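Local atomic coordinates of bluetongue virus COAT protein VP7 (Bluetongue virus, PDB entry 1BVP), a protein that forms trimers that assemble as capsomers on the VP3 scaffold, building the inner capsid of the virus together with four other proteins. Residues L55-M69 with L313-F327. Residues are numbered along the deposited sequence; the frame is centred on the assembly and turned at random.
Sequences LAQRNEMFFMCLDMM and LSTLADVYTVLRPEF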
loop_
_atom_site.group_PDB
_atom_site.type_symbol
_atom_site.label_atom_id
_atom_site.label_comp_id
_atom_site.label_asym_id
_atom_site.label_seq_id
_atom_site.Cartn_x
_atom_site.Cartn_y
_atom_site.Cartn_z
ATOM N N LEU A 55 -18.621 -16.450 -30.251
ATOM C CA LEU A 55 -18.874 -15.194 -29.576
ATOM C C LEU A 55 -20.221 -15.260 -28.873
ATOM O O LEU A 55 -20.387 -14.775 -27.750
ATOM C CB LEU A 55 -18.904 -14.064 -30.598
ATOM C CG LEU A 55 -19.429 -12.705 -30.131
ATOM C CD1 LEU A 55 -18.445 -12.110 -29.122
ATOM C CD2 LEU A 55 -19.603 -11.794 -31.331
ATOM N N ALA A 56 -21.199 -15.867 -29.524
ATOM C CA ALA A 56 -22.514 -15.945 -28.907
ATOM C C ALA A 56 -22.488 -16.715 -27.592
ATOM O O ALA A 56 -23.202 -16.361 -26.637
ATOM C CB ALA A 56 -23.501 -16.544 -29.863
ATOM N N GLN A 57 -21.628 -17.731 -27.520
ATOM C CA GLN A 57 -21.522 -18.532 -26.302
ATOM C C GLN A 57 -20.790 -17.804 -25.193
ATOM O O GLN A 57 -21.097 -17.971 -24.008
ATOM C CB GLN A 57 -20.851 -19.855 -26.597
ATOM C CG GLN A 57 -21.711 -20.744 -27.433
ATOM C CD GLN A 57 -20.992 -21.988 -27.911
ATOM O OE1 GLN A 57 -21.579 -23.059 -27.953
ATOM N NE2 GLN A 57 -19.731 -21.845 -28.316
ATOM N N ARG A 58 -19.801 -17.015 -25.589
ATOM C CA ARG A 58 -19.028 -16.216 -24.659
ATOM C C ARG A 58 -19.912 -15.124 -24.053
ATOM O O ARG A 58 -19.960 -14.970 -22.834
ATOM C CB ARG A 58 -17.802 -15.647 -25.359
ATOM C CG ARG A 58 -16.748 -16.705 -25.584
ATOM C CD ARG A 58 -15.451 -16.144 -26.085
ATOM N NE ARG A 58 -15.472 -15.831 -27.514
ATOM C CZ ARG A 58 -15.396 -14.605 -28.021
ATOM N NH1 ARG A 58 -15.309 -13.551 -27.235
ATOM N NH2 ARG A 58 -15.352 -14.434 -29.320
ATOM N N ASN A 59 -20.704 -14.459 -24.887
ATOM C CA ASN A 59 -21.606 -13.432 -24.394
ATOM C C ASN A 59 -22.563 -14.023 -23.378
ATOM O O ASN A 59 -22.774 -13.494 -22.276
ATOM C CB ASN A 59 -22.416 -12.852 -25.531
ATOM C CG ASN A 59 -21.633 -11.889 -26.376
ATOM O OD1 ASN A 59 -20.533 -11.463 -26.027
ATOM N ND2 ASN A 59 -22.199 -11.531 -27.500
ATOM N N GLU A 60 -23.110 -15.170 -23.736
ATOM C CA GLU A 60 -24.073 -15.848 -22.881
ATOM C C GLU A 60 -23.468 -16.199 -21.508
ATOM O O GLU A 60 -24.118 -16.027 -20.471
ATOM C CB GLU A 60 -24.583 -17.076 -23.629
ATOM C CG GLU A 60 -25.806 -17.702 -23.048
ATOM C CD GLU A 60 -27.070 -17.192 -23.673
ATOM O OE1 GLU A 60 -27.051 -16.032 -24.201
ATOM O OE2 GLU A 60 -28.073 -17.974 -23.610
ATOM N N MET A 61 -22.218 -16.663 -21.491
ATOM C CA MET A 61 -21.575 -17.000 -20.220
ATOM C C MET A 61 -21.295 -15.727 -19.434
ATOM O O MET A 61 -21.488 -15.685 -18.209
ATOM C CB MET A 61 -20.269 -17.752 -20.424
ATOM C CG MET A 61 -19.652 -18.144 -19.093
ATOM S SD MET A 61 -18.181 -19.152 -19.247
ATOM C CE MET A 61 -18.954 -20.694 -18.930
ATOM N N PHE A 62 -20.838 -14.691 -20.144
ATOM C CA PHE A 62 -20.574 -13.416 -19.516
ATOM C C PHE A 62 -21.861 -12.865 -18.898
ATOM O O PHE A 62 -21.844 -12.342 -17.772
ATOM C CB PHE A 62 -20.003 -12.398 -20.489
ATOM C CG PHE A 62 -19.730 -11.081 -19.837
ATOM C CD1 PHE A 62 -18.654 -10.944 -18.959
ATOM C CD2 PHE A 62 -20.615 -10.017 -19.988
ATOM C CE1 PHE A 62 -18.470 -9.772 -18.230
ATOM C CE2 PHE A 62 -20.445 -8.838 -19.265
ATOM C CZ PHE A 62 -19.375 -8.712 -18.382
ATOM N N PHE A 63 -22.983 -12.991 -19.610
ATOM C CA PHE A 63 -24.241 -12.507 -19.069
ATOM C C PHE A 63 -24.620 -13.253 -17.816
ATOM O O PHE A 63 -25.233 -12.681 -16.921
ATOM C CB PHE A 63 -25.347 -12.608 -20.081
ATOM C CG PHE A 63 -25.162 -11.710 -21.263
ATOM C CD1 PHE A 63 -24.412 -10.537 -21.162
ATOM C CD2 PHE A 63 -25.743 -12.031 -22.490
ATOM C CE1 PHE A 63 -24.248 -9.701 -22.267
ATOM C CE2 PHE A 63 -25.580 -11.200 -23.595
ATOM C CZ PHE A 63 -24.835 -10.036 -23.491
ATOM N N MET A 64 -24.196 -14.513 -17.713
ATOM C CA MET A 64 -24.506 -15.312 -16.529
ATOM C C MET A 64 -23.727 -14.729 -15.358
ATOM O O MET A 64 -24.228 -14.622 -14.249
ATOM C CB MET A 64 -24.113 -16.776 -16.742
ATOM C CG MET A 64 -24.333 -17.599 -15.501
ATOM S SD MET A 64 -23.669 -19.232 -15.570
ATOM C CE MET A 64 -21.860 -18.971 -15.655
ATOM N N CYS A 65 -22.484 -14.354 -15.618
ATOM C CA CYS A 65 -21.642 -13.761 -14.597
ATOM C C CYS A 65 -22.180 -12.391 -14.180
ATOM O O CYS A 65 -22.258 -12.081 -12.974
ATOM C CB CYS A 65 -20.260 -13.635 -15.146
ATOM S SG CYS A 65 -19.449 -15.216 -15.203
ATOM N N LEU A 66 -22.587 -11.592 -15.168
ATOM C CA LEU A 66 -23.172 -10.288 -14.895
ATOM C C LEU A 66 -24.405 -10.457 -13.997
ATOM O O LEU A 66 -24.552 -9.769 -12.983
ATOM C CB LEU A 66 -23.545 -9.606 -16.199
ATOM C CG LEU A 66 -24.104 -8.176 -16.149
ATOM C CD1 LEU A 66 -23.295 -7.273 -15.248
ATOM C CD2 LEU A 66 -24.099 -7.625 -17.566
ATOM N N ASP A 67 -25.262 -11.419 -14.322
ATOM C CA ASP A 67 -26.457 -11.662 -13.509
ATOM C C ASP A 67 -26.105 -12.001 -12.084
ATOM O O ASP A 67 -26.753 -11.545 -11.144
ATOM C CB ASP A 67 -27.286 -12.826 -14.068
ATOM C CG ASP A 67 -28.319 -12.383 -15.082
ATOM O OD1 ASP A 67 -28.665 -11.183 -15.122
ATOM O OD2 ASP A 67 -28.798 -13.246 -15.842
ATOM N N MET A 68 -25.097 -12.850 -11.938
ATOM C CA MET A 68 -24.659 -13.303 -10.634
ATOM C C MET A 68 -24.031 -12.198 -9.820
ATOM O O MET A 68 -24.271 -12.111 -8.616
ATOM C CB MET A 68 -23.714 -14.476 -10.795
ATOM C CG MET A 68 -24.425 -15.720 -11.285
ATOM S SD MET A 68 -23.347 -17.139 -11.330
ATOM C CE MET A 68 -24.596 -18.386 -11.367
ATOM N N MET A 69 -23.237 -11.349 -10.473
ATOM C CA MET A 69 -22.607 -10.207 -9.815
ATOM C C MET A 69 -23.729 -9.242 -9.332
ATOM O O MET A 69 -23.817 -8.939 -8.149
ATOM C CB MET A 69 -21.668 -9.522 -10.806
ATOM C CG MET A 69 -20.877 -8.306 -10.286
ATOM S SD MET A 69 -21.755 -6.737 -10.516
ATOM C CE MET A 69 -21.615 -5.997 -8.923
ATOM N N LEU A 313 -17.230 -6.398 -8.694
ATOM C CA LEU A 313 -17.015 -5.765 -9.998
ATOM C C LEU A 313 -15.603 -5.999 -10.525
ATOM O O LEU A 313 -15.417 -6.155 -11.718
ATOM C CB LEU A 313 -17.266 -4.283 -9.903
ATOM C CG LEU A 313 -18.359 -3.694 -10.766
ATOM C CD1 LEU A 313 -18.182 -2.197 -10.665
ATOM C CD2 LEU A 313 -18.267 -4.141 -12.219
ATOM N N SER A 314 -14.607 -6.016 -9.643
ATOM C CA SER A 314 -13.222 -6.250 -10.040
ATOM C C SER A 314 -13.081 -7.637 -10.661
ATOM O O SER A 314 -12.449 -7.808 -11.715
ATOM C CB SER A 314 -12.301 -6.118 -8.832
ATOM O OG SER A 314 -10.960 -6.169 -9.275
ATOM N N THR A 315 -13.680 -8.631 -10.009
ATOM C CA THR A 315 -13.674 -9.980 -10.534
ATOM C C THR A 315 -14.412 -10.003 -11.885
ATOM O O THR A 315 -13.908 -10.570 -12.865
ATOM C CB THR A 315 -14.347 -10.937 -9.555
ATOM O OG1 THR A 315 -13.692 -10.830 -8.294
ATOM C CG2 THR A 315 -14.226 -12.387 -10.032
ATOM N N LEU A 316 -15.582 -9.371 -11.966
ATOM C CA LEU A 316 -16.304 -9.344 -13.238
ATOM C C LEU A 316 -15.446 -8.725 -14.342
ATOM O O LEU A 316 -15.527 -9.148 -15.508
ATOM C CB LEU A 316 -17.624 -8.601 -13.115
ATOM C CG LEU A 316 -18.532 -8.567 -14.348
ATOM C CD1 LEU A 316 -19.100 -9.948 -14.594
ATOM C CD2 LEU A 316 -19.701 -7.591 -14.106
ATOM N N ALA A 317 -14.579 -7.776 -13.984
ATOM C CA ALA A 317 -13.704 -7.145 -14.986
ATOM C C ALA A 317 -12.727 -8.173 -15.497
ATOM O O ALA A 317 -12.396 -8.191 -16.691
ATOM C CB ALA A 317 -12.969 -5.991 -14.418
ATOM N N ASP A 318 -12.239 -9.024 -14.599
ATOM C CA ASP A 318 -11.315 -10.070 -15.030
ATOM C C ASP A 318 -12.024 -11.051 -15.960
ATOM O O ASP A 318 -11.460 -11.459 -16.973
ATOM C CB ASP A 318 -10.763 -10.826 -13.852
ATOM C CG ASP A 318 -9.836 -9.995 -13.012
ATOM O OD1 ASP A 318 -9.164 -9.078 -13.546
ATOM O OD2 ASP A 318 -9.748 -10.321 -11.818
ATOM N N VAL A 319 -13.263 -11.419 -15.622
ATOM C CA VAL A 319 -14.035 -12.318 -16.473
ATOM C C VAL A 319 -14.204 -11.664 -17.842
ATOM O O VAL A 319 -13.985 -12.305 -18.868
ATOM C CB VAL A 319 -15.430 -12.629 -15.888
ATOM C CG1 VAL A 319 -16.275 -13.367 -16.928
ATOM C CG2 VAL A 319 -15.289 -13.480 -14.642
ATOM N N TYR A 320 -14.531 -10.371 -17.848
ATOM C CA TYR A 320 -14.715 -9.629 -19.090
ATOM C C TYR A 320 -13.467 -9.751 -19.929
ATOM O O TYR A 320 -13.502 -9.951 -21.157
ATOM C CB TYR A 320 -14.942 -8.153 -18.788
ATOM C CG TYR A 320 -15.239 -7.312 -20.017
ATOM C CD1 TYR A 320 -16.559 -7.144 -20.473
ATOM C CD2 TYR A 320 -14.207 -6.676 -20.732
ATOM C CE1 TYR A 320 -16.854 -6.353 -21.619
ATOM C CE2 TYR A 320 -14.489 -5.892 -21.881
ATOM C CZ TYR A 320 -15.812 -5.739 -22.309
ATOM O OH TYR A 320 -16.103 -4.970 -23.419
ATOM N N THR A 321 -12.348 -9.563 -19.266
ATOM C CA THR A 321 -11.079 -9.648 -19.946
ATOM C C THR A 321 -10.820 -11.011 -20.589
ATOM O O THR A 321 -10.297 -11.043 -21.699
ATOM C CB THR A 321 -9.941 -9.166 -19.000
ATOM O OG1 THR A 321 -9.864 -7.742 -19.093
ATOM C CG2 THR A 321 -8.593 -9.757 -19.345
ATOM N N VAL A 322 -11.143 -12.126 -19.913
ATOM C CA VAL A 322 -10.914 -13.431 -20.533
ATOM C C VAL A 322 -11.996 -13.848 -21.540
ATOM O O VAL A 322 -11.648 -14.320 -22.607
ATOM C CB VAL A 322 -10.523 -14.557 -19.538
ATOM C CG1 VAL A 322 -10.036 -13.966 -18.240
ATOM C CG2 VAL A 322 -11.600 -15.513 -19.333
ATOM N N LEU A 323 -13.279 -13.595 -21.261
ATOM C CA LEU A 323 -14.353 -13.936 -22.200
ATOM C C LEU A 323 -14.463 -13.045 -23.439
ATOM O O LEU A 323 -15.012 -13.469 -24.443
ATOM C CB LEU A 323 -15.712 -13.991 -21.495
ATOM C CG LEU A 323 -15.807 -15.140 -20.469
ATOM C CD1 LEU A 323 -17.181 -15.249 -19.829
ATOM C CD2 LEU A 323 -15.475 -16.435 -21.170
ATOM N N ARG A 324 -13.954 -11.811 -23.369
ATOM C CA ARG A 324 -13.996 -10.838 -24.466
ATOM C C ARG A 324 -15.374 -10.729 -25.118
ATOM O O ARG A 324 -15.483 -10.768 -26.347
ATOM C CB ARG A 324 -12.977 -11.137 -25.568
ATOM C CG ARG A 324 -11.769 -12.012 -25.254
ATOM C CD ARG A 324 -10.472 -11.383 -25.761
ATOM N NE ARG A 324 -10.004 -10.361 -24.801
ATOM C CZ ARG A 324 -10.156 -9.033 -24.925
ATOM N NH1 ARG A 324 -10.767 -8.507 -25.994
ATOM N NH2 ARG A 324 -9.753 -8.221 -23.942
ATOM N N PRO A 325 -16.433 -10.491 -24.321
ATOM C CA PRO A 325 -17.764 -10.391 -24.929
ATOM C C PRO A 325 -17.942 -9.132 -25.771
ATOM O O PRO A 325 -17.131 -8.208 -25.692
ATOM C CB PRO A 325 -18.687 -10.413 -23.720
ATOM C CG PRO A 325 -17.913 -9.727 -22.690
ATOM C CD PRO A 325 -16.493 -10.233 -22.870
ATOM N N GLU A 326 -18.960 -9.139 -26.633
ATOM C CA GLU A 326 -19.279 -8.016 -27.509
ATOM C C GLU A 326 -20.766 -7.845 -27.551
ATOM O O GLU A 326 -21.490 -8.685 -28.062
ATOM C CB GLU A 326 -18.809 -8.239 -28.935
ATOM C CG GLU A 326 -17.309 -8.227 -29.116
ATOM C CD GLU A 326 -16.906 -8.455 -30.566
ATOM O OE1 GLU A 326 -17.634 -7.967 -31.477
ATOM O OE2 GLU A 326 -15.879 -9.142 -30.794
ATOM N N PHE A 327 -21.233 -6.752 -26.995
ATOM C CA PHE A 327 -22.646 -6.479 -26.998
ATOM C C PHE A 327 -22.831 -4.978 -26.936
ATOM O O PHE A 327 -21.868 -4.239 -26.726
ATOM C CB PHE A 327 -23.342 -7.198 -25.855
ATOM C CG PHE A 327 -22.788 -6.874 -24.517
ATOM C CD1 PHE A 327 -21.588 -7.438 -24.091
ATOM C CD2 PHE A 327 -23.470 -6.023 -23.660
ATOM C CE1 PHE A 327 -21.073 -7.160 -22.828
ATOM C CE2 PHE A 327 -22.967 -5.736 -22.390
ATOM C CZ PHE A 327 -21.771 -6.304 -21.979
#
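F62 of helix 55-69 is a knob set among L316, V319, Y320 and L323, and L316 returns as a knob among F62, C65, L66 and M69. This reciprocal knobs-into-holes packing joins two helix segments running antiparallel at 176°, their axes 10.3 Å apart, within the helical domain of VP7.

F62, F63, Y320 and F327 form an aromatic cluster. F62 CG stands anti to the backbone N (chi1 -180°), which sends the ring across to the other helix; P325, in the turn beyond that helix, lays its CG over one face, 3.9 Å from the ring centroid, a CH-pi contact. The edge of Y320 is turned toward the face of F62, planes at 79°, while the Y320 hydroxyl is hydrogen-bonded to D275. F62 meets F327 rim to rim, and F63 points its edge at the face of F327, F63 CE1 sitting 3.8 Å above the F327 ring plane, over its centre.

Polar bonds gather where helix 313-323 ends and R324 takes positive phi. R58 NH1 donates to L323 O at 2.8 Å, in both the carbonyl and guanidinium planes; a second bond, to R324 O, is weak. The N59 amide grips the backbone of E326 twice: OD1 accepts from E326 N at 2.9 Å, and ND2 donates to E326 O at 3.0 Å from above the carbonyl plane.

R58 thus meets neutral carbonyls at a helix C-terminus, whose dipole would probably favour its positive charge.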